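Local atomic coordinates of diaminopimelate decarboxylase (Methanocaldococcus jannaschii, PDB entry 1TWI), a protein that catalyses the pyridoxal 5'-phosphate-dependent decarboxylation of meso-diaminopimelate to L-lysine, the last step of lysine biosynthesis by the diaminopimelate pathway. Residues A[231-236]-A[279-284]; A[349-354]-A[368-373]. All coordinates share one frame; numbering follows the deposited sequence.

Contact 1 of 2, residues A[231-236]-A[279-284]; sequences FVVELK and KDKVEM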
loop_
_atom_site.group_PDB
_atom_site.type_symbol
_atom_site.label_atom_id
_atom_site.label_comp_id
_atom_site.label_asym_id
_atom_site.label_seq_id
_atom_site.Cartn_x
_atom_site.Cartn_y
_atom_site.Cartn_z
ATOM N N PHE A 231 0.776 36.871 3.438
ATOM C CA PHE A 231 -0.272 36.866 2.405
ATOM C C PHE A 231 -1.591 37.436 2.975
ATOM O O PHE A 231 -2.362 38.094 2.249
ATOM C CB PHE A 231 -0.460 35.446 1.806
ATOM C CG PHE A 231 -1.449 35.403 0.655
ATOM C CD1 PHE A 231 -1.157 36.059 -0.532
ATOM C CD2 PHE A 231 -2.680 34.758 0.793
ATOM C CE1 PHE A 231 -2.094 36.093 -1.617
ATOM C CE2 PHE A 231 -3.647 34.774 -0.283
ATOM C CZ PHE A 231 -3.315 35.455 -1.484
ATOM N N VAL A 232 -1.863 37.188 4.250
ATOM C CA VAL A 232 -3.078 37.749 4.862
ATOM C C VAL A 232 -2.950 39.283 4.832
ATOM O O VAL A 232 -3.942 40.008 4.611
ATOM C CB VAL A 232 -3.299 37.179 6.323
ATOM C CG1 VAL A 232 -4.508 37.799 6.963
ATOM C CG2 VAL A 232 -3.606 35.614 6.233
ATOM N N VAL A 233 -1.732 39.787 5.033
ATOM C CA VAL A 233 -1.519 41.251 4.965
ATOM C C VAL A 233 -1.779 41.701 3.517
ATOM O O VAL A 233 -2.499 42.682 3.287
ATOM C CB VAL A 233 -0.067 41.671 5.380
ATOM C CG1 VAL A 233 0.152 43.184 5.098
ATOM C CG2 VAL A 233 0.145 41.399 6.871
ATOM N N GLU A 234 -1.198 41.007 2.543
ATOM C CA GLU A 234 -1.445 41.341 1.133
ATOM C C GLU A 234 -2.963 41.373 0.807
ATOM O O GLU A 234 -3.443 42.278 0.086
ATOM C CB GLU A 234 -0.730 40.352 0.214
ATOM C CG GLU A 234 -0.823 40.691 -1.299
ATOM C CD GLU A 234 -0.096 39.674 -2.209
ATOM O OE1 GLU A 234 -0.243 39.765 -3.463
ATOM O OE2 GLU A 234 0.620 38.775 -1.697
ATOM N N LEU A 235 -3.732 40.421 1.345
ATOM C CA LEU A 235 -5.175 40.416 1.105
ATOM C C LEU A 235 -5.822 41.654 1.735
ATOM O O LEU A 235 -6.690 42.303 1.138
ATOM C CB LEU A 235 -5.808 39.148 1.690
ATOM C CG LEU A 235 -5.587 37.889 0.863
ATOM C CD1 LEU A 235 -5.997 36.709 1.742
ATOM C CD2 LEU A 235 -6.424 37.914 -0.452
ATOM N N LYS A 236 -5.399 41.981 2.944
ATOM C CA LYS A 236 -5.949 43.129 3.657
ATOM C C LYS A 236 -5.700 44.444 2.863
ATOM O O LYS A 236 -6.549 45.327 2.854
ATOM C CB LYS A 236 -5.322 43.229 5.051
ATOM C CG LYS A 236 -5.949 44.326 5.907
ATOM C CD LYS A 236 -7.339 43.913 6.308
ATOM C CE LYS A 236 -8.067 45.015 7.005
ATOM N NZ LYS A 236 -7.821 44.837 8.411
ATOM N N LYS A 279 -0.643 41.706 14.413
ATOM C CA LYS A 279 -1.846 42.253 15.037
ATOM C C LYS A 279 -2.147 43.710 14.773
ATOM O O LYS A 279 -3.270 44.144 14.989
ATOM C CB LYS A 279 -1.851 42.033 16.545
ATOM C CG LYS A 279 -0.847 42.896 17.282
ATOM C CD LYS A 279 -1.323 43.169 18.686
ATOM C CE LYS A 279 -0.491 42.500 19.745
ATOM N NZ LYS A 279 -0.789 43.202 21.069
ATOM N N ASP A 280 -1.177 44.495 14.332
ATOM C CA ASP A 280 -1.565 45.838 14.036
ATOM C C ASP A 280 -1.911 46.031 12.575
ATOM O O ASP A 280 -2.386 47.101 12.201
ATOM C CB ASP A 280 -0.497 46.839 14.432
ATOM C CG ASP A 280 -0.457 47.044 15.928
ATOM O OD1 ASP A 280 -1.503 46.832 16.602
ATOM O OD2 ASP A 280 0.621 47.417 16.418
ATOM N N LYS A 281 -1.682 45.017 11.753
ATOM C CA LYS A 281 -2.007 45.125 10.329
ATOM C C LYS A 281 -3.309 44.410 9.968
ATOM O O LYS A 281 -3.999 44.789 9.021
ATOM C CB LYS A 281 -0.864 44.547 9.476
ATOM C CG LYS A 281 0.471 45.248 9.700
ATOM C CD LYS A 281 1.324 45.215 8.448
ATOM C CE LYS A 281 2.645 45.972 8.642
ATOM N NZ LYS A 281 3.629 45.098 9.305
ATOM N N VAL A 282 -3.626 43.341 10.689
ATOM C CA VAL A 282 -4.850 42.614 10.396
ATOM C C VAL A 282 -5.446 42.113 11.695
ATOM O O VAL A 282 -4.749 41.994 12.716
ATOM C CB VAL A 282 -4.605 41.371 9.452
ATOM C CG1 VAL A 282 -3.926 41.816 8.175
ATOM C CG2 VAL A 282 -3.788 40.261 10.194
ATOM N N GLU A 283 -6.745 41.858 11.696
ATOM C CA GLU A 283 -7.343 41.308 12.900
ATOM C C GLU A 283 -6.892 39.877 13.076
ATOM O O GLU A 283 -6.779 39.135 12.116
ATOM C CB GLU A 283 -8.855 41.388 12.796
ATOM C CG GLU A 283 -9.304 42.839 12.626
ATOM C CD GLU A 283 -10.807 42.961 12.523
ATOM O OE1 GLU A 283 -11.283 43.940 11.879
ATOM O OE2 GLU A 283 -11.495 42.065 13.090
ATOM N N MET A 284 -6.609 39.474 14.306
ATOM C CA MET A 284 -6.192 38.116 14.521
ATOM C C MET A 284 -7.338 37.171 14.198
ATOM O O MET A 284 -8.467 37.382 14.614
ATOM C CB MET A 284 -5.686 37.907 15.942
ATOM C CG MET A 284 -4.378 38.676 16.183
ATOM S SD MET A 284 -2.932 38.032 15.330
ATOM C CE MET A 284 -2.992 38.942 13.798
HETATM O O HOH W 1 -8.361 41.928 9.281
#

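Contact 2 of 2, residues A[349-354]-A[368-373]; sequences EVVSIA and RELDKV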
loop_
_atom_site.group_PDB
_atom_site.type_symbol
_atom_site.label_atom_id
_atom_site.label_comp_id
_atom_site.label_asym_id
_atom_site.label_seq_id
_atom_site.Cartn_x
_atom_site.Cartn_y
_atom_site.Cartn_z
ATOM N N GLU A 349 20.394 -10.185 21.542
ATOM C CA GLU A 349 21.039 -10.600 20.316
ATOM C C GLU A 349 20.575 -9.636 19.238
ATOM O O GLU A 349 19.535 -8.961 19.388
ATOM C CB GLU A 349 20.652 -12.053 19.939
ATOM C CG GLU A 349 19.162 -12.253 19.859
ATOM C CD GLU A 349 18.720 -13.597 19.251
ATOM O OE1 GLU A 349 17.474 -13.856 19.298
ATOM O OE2 GLU A 349 19.583 -14.362 18.726
ATOM N N VAL A 350 21.332 -9.577 18.155
ATOM C CA VAL A 350 21.014 -8.676 17.053
ATOM C C VAL A 350 20.360 -9.507 15.970
ATOM O O VAL A 350 20.910 -10.535 15.569
ATOM C CB VAL A 350 22.302 -8.013 16.477
ATOM C CG1 VAL A 350 21.974 -7.199 15.245
ATOM C CG2 VAL A 350 22.935 -7.123 17.553
ATOM N N VAL A 351 19.183 -9.073 15.517
ATOM C CA VAL A 351 18.435 -9.794 14.487
ATOM C C VAL A 351 17.715 -8.819 13.552
ATOM O O VAL A 351 17.594 -7.638 13.867
ATOM C CB VAL A 351 17.305 -10.713 15.091
ATOM C CG1 VAL A 351 17.871 -11.792 16.004
ATOM C CG2 VAL A 351 16.295 -9.851 15.862
ATOM N N SER A 352 17.239 -9.329 12.413
ATOM C CA SER A 352 16.450 -8.537 11.463
ATOM C C SER A 352 15.039 -9.167 11.549
ATOM O O SER A 352 14.895 -10.369 11.737
ATOM C CB SER A 352 17.043 -8.636 10.062
ATOM O OG SER A 352 18.297 -7.943 10.008
ATOM N N ILE A 353 14.000 -8.349 11.466
ATOM C CA ILE A 353 12.637 -8.849 11.676
ATOM C C ILE A 353 11.840 -8.718 10.387
ATOM O O ILE A 353 11.749 -7.628 9.842
ATOM C CB ILE A 353 11.862 -7.998 12.758
ATOM C CG1 ILE A 353 12.526 -8.085 14.166
ATOM C CG2 ILE A 353 10.470 -8.562 12.948
ATOM C CD1 ILE A 353 13.593 -7.093 14.411
ATOM N N ALA A 354 11.243 -9.803 9.932
ATOM C CA ALA A 354 10.459 -9.768 8.680
ATOM C C ALA A 354 9.071 -10.379 8.795
ATOM O O ALA A 354 8.836 -11.256 9.635
ATOM C CB ALA A 354 11.223 -10.551 7.586
ATOM N N ARG A 368 18.587 -5.209 14.647
ATOM C CA ARG A 368 18.048 -4.675 15.871
ATOM C C ARG A 368 18.466 -5.501 17.069
ATOM O O ARG A 368 18.436 -6.729 17.030
ATOM C CB ARG A 368 16.512 -4.669 15.796
ATOM C CG ARG A 368 15.995 -3.859 14.598
ATOM C CD ARG A 368 16.382 -2.324 14.671
ATOM N NE ARG A 368 15.577 -1.609 13.686
ATOM C CZ ARG A 368 14.350 -1.132 13.901
ATOM N NH1 ARG A 368 13.770 -1.275 15.088
ATOM N NH2 ARG A 368 13.697 -0.513 12.914
ATOM N N GLU A 369 18.814 -4.837 18.159
ATOM C CA GLU A 369 19.169 -5.573 19.370
ATOM C C GLU A 369 17.886 -5.821 20.122
ATOM O O GLU A 369 17.178 -4.882 20.524
ATOM C CB GLU A 369 20.118 -4.782 20.277
ATOM C CG GLU A 369 20.495 -5.569 21.522
ATOM C CD GLU A 369 21.639 -4.918 22.362
ATOM O OE1 GLU A 369 21.446 -3.828 22.924
ATOM O OE2 GLU A 369 22.723 -5.514 22.445
ATOM N N LEU A 370 17.568 -7.079 20.347
ATOM C CA LEU A 370 16.347 -7.364 21.086
ATOM C C LEU A 370 16.641 -8.427 22.159
ATOM O O LEU A 370 17.604 -9.178 22.022
ATOM C CB LEU A 370 15.271 -7.968 20.149
ATOM C CG LEU A 370 14.905 -7.347 18.805
ATOM C CD1 LEU A 370 13.613 -7.994 18.413
ATOM C CD2 LEU A 370 14.798 -5.872 18.815
ATOM N N ASP A 371 15.808 -8.501 23.183
ATOM C CA ASP A 371 15.935 -9.613 24.134
ATOM C C ASP A 371 15.717 -10.869 23.289
ATOM O O ASP A 371 14.828 -10.908 22.414
ATOM C CB ASP A 371 14.889 -9.542 25.250
ATOM C CG ASP A 371 15.238 -8.475 26.306
ATOM O OD1 ASP A 371 15.381 -7.313 25.889
ATOM O OD2 ASP A 371 15.373 -8.789 27.532
ATOM N N LYS A 372 16.532 -11.884 23.589
ATOM C CA LYS A 372 16.597 -13.165 22.890
ATOM C C LYS A 372 15.229 -13.634 22.384
ATOM O O LYS A 372 14.329 -13.893 23.172
ATOM C CB LYS A 372 17.193 -14.216 23.826
ATOM C CG LYS A 372 17.461 -15.561 23.174
ATOM C CD LYS A 372 18.739 -15.552 22.404
ATOM C CE LYS A 372 19.174 -16.960 21.972
ATOM N NZ LYS A 372 18.152 -17.610 21.071
ATOM N N VAL A 373 15.120 -13.771 21.068
ATOM C CA VAL A 373 13.856 -14.177 20.452
ATOM C C VAL A 373 13.668 -15.695 20.321
ATOM O O VAL A 373 14.567 -16.402 19.873
ATOM C CB VAL A 373 13.690 -13.487 19.056
ATOM C CG1 VAL A 373 12.343 -13.898 18.432
ATOM C CG2 VAL A 373 13.748 -11.957 19.202
HETATM O O HOH W 2 17.113 -16.409 18.819
#

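Contact 1 of 2, residues A[231-236]-A[279-284]
With CG anti to the backbone N (chi1 -174°) and a bend at the next bond (chi2 71°), Lys236 leaves the helix and runs past Val282, the two side chains sliding by each other in opposite directions. The methyl CG1 of Val282 thereby meets the root of the lysine, its distance to Lys236 CB being 3.7 Å. Farther along, Lys236 CG lies 3.7 Å from the carbonyl oxygen Lys281 O, a van der Waals approach. The other methyl of Val282 faces the preceding helical turn, where CG2 stands 4.1 Å from Val232 CG1 and the two valines cross at about a right angle. Helix 219-237 belongs to the alpha/beta (TIM) barrel that binds the cofactor; residues 279-284 lie in the loop between helix 264-276 and strand 286-289, so the contact packs a connecting loop against an outer helix. On the barrel side, Val232 also packs on Val207 of strand 202-208. Toward solvent the fit is made by aliphatic chain: Val233 CG1 touches Lys281 CD at 4.1 Å before the rest of that lysine leads away from the helix. The polar link is indirect. One water accepts from Lys236 NZ at 3.1 Å and from the backbone Glu283 N at 2.9 Å, joining the amine to the loop. Glu241 adds a long, weak ion pair to the same amine, while Glu283 OE1 stays 5.0 Å from Lys236 NZ.

Contact 2 of 2, residues A[349-354]-A[368-373]
Glu349 and Leu370 form a hydrogen-bonded antiparallel pair in the beta hairpin of strands 348-354 and 363-371, part of the mixed sheet beyond the barrel domain. Val351 and Arg368 make a second such pair, and between them Val350 faces Glu369 as a non-hydrogen-bonded pair with CA atoms only 4.3 Å apart. The short strand axes are strongly twisted, at 114°. On the face carrying Val351 and Leu370 the packing is close: Val351 CG2 lies 4.1 Å from Leu370 CG, the side chains meeting at about a right angle, and Ile353 CD1 reaches both Leu370 CD1 and the aliphatic root of Arg368. Strand 316-320 adds Val318 and Ile320 to this apolar layer. Arg368 leads away from the pair, its NH1 hydrogen-bonded to His337 O. The other face is looser: Val350 and Glu369 are exposed and across the pair touch mainly backbone. Back on the Leu370 face, toward the hairpin's open end, Glu349 has CG between backbone N and carbonyl carbon (chi1 55°), and the extended chain beyond carries the carboxylate across to Lys372 and Val373, just past strand 363-371. Lys316 forms a salt bridge with its OE2, whereas Lys372 NZ stays 4.2 Å from Glu349 OE1, joined through a water that also donates to Val373 O. Glu349 OE1 also accepts from Val373 N at 2.9 Å, on the anti side and 24° out of the carboxylate plane.

How the contacts relate
The two contacts lie on opposite sides of the chain's centre, about 55 Å apart between centres and about 40 Å between nearest atoms, and share no helix, strand or sheet. They follow in series along the chain: 231-236 with 279-284 closes before 349-354 with 368-373 opens. Contact 1 belongs to the parallel barrel that binds pyridoxal phosphate, at its periphery and away from the cofactor and substrate sites. Contact 2 lies in the mixed beta sheet of the second domain, with Arg368 about 9 Å, side chain to side chain, from Arg329, which lines the pocket of the bound lysine and probably binds the substrate. Together they illustrate the two-domain architecture of this decarboxylase family, one contact in the barrel domain and the other in the beta domain.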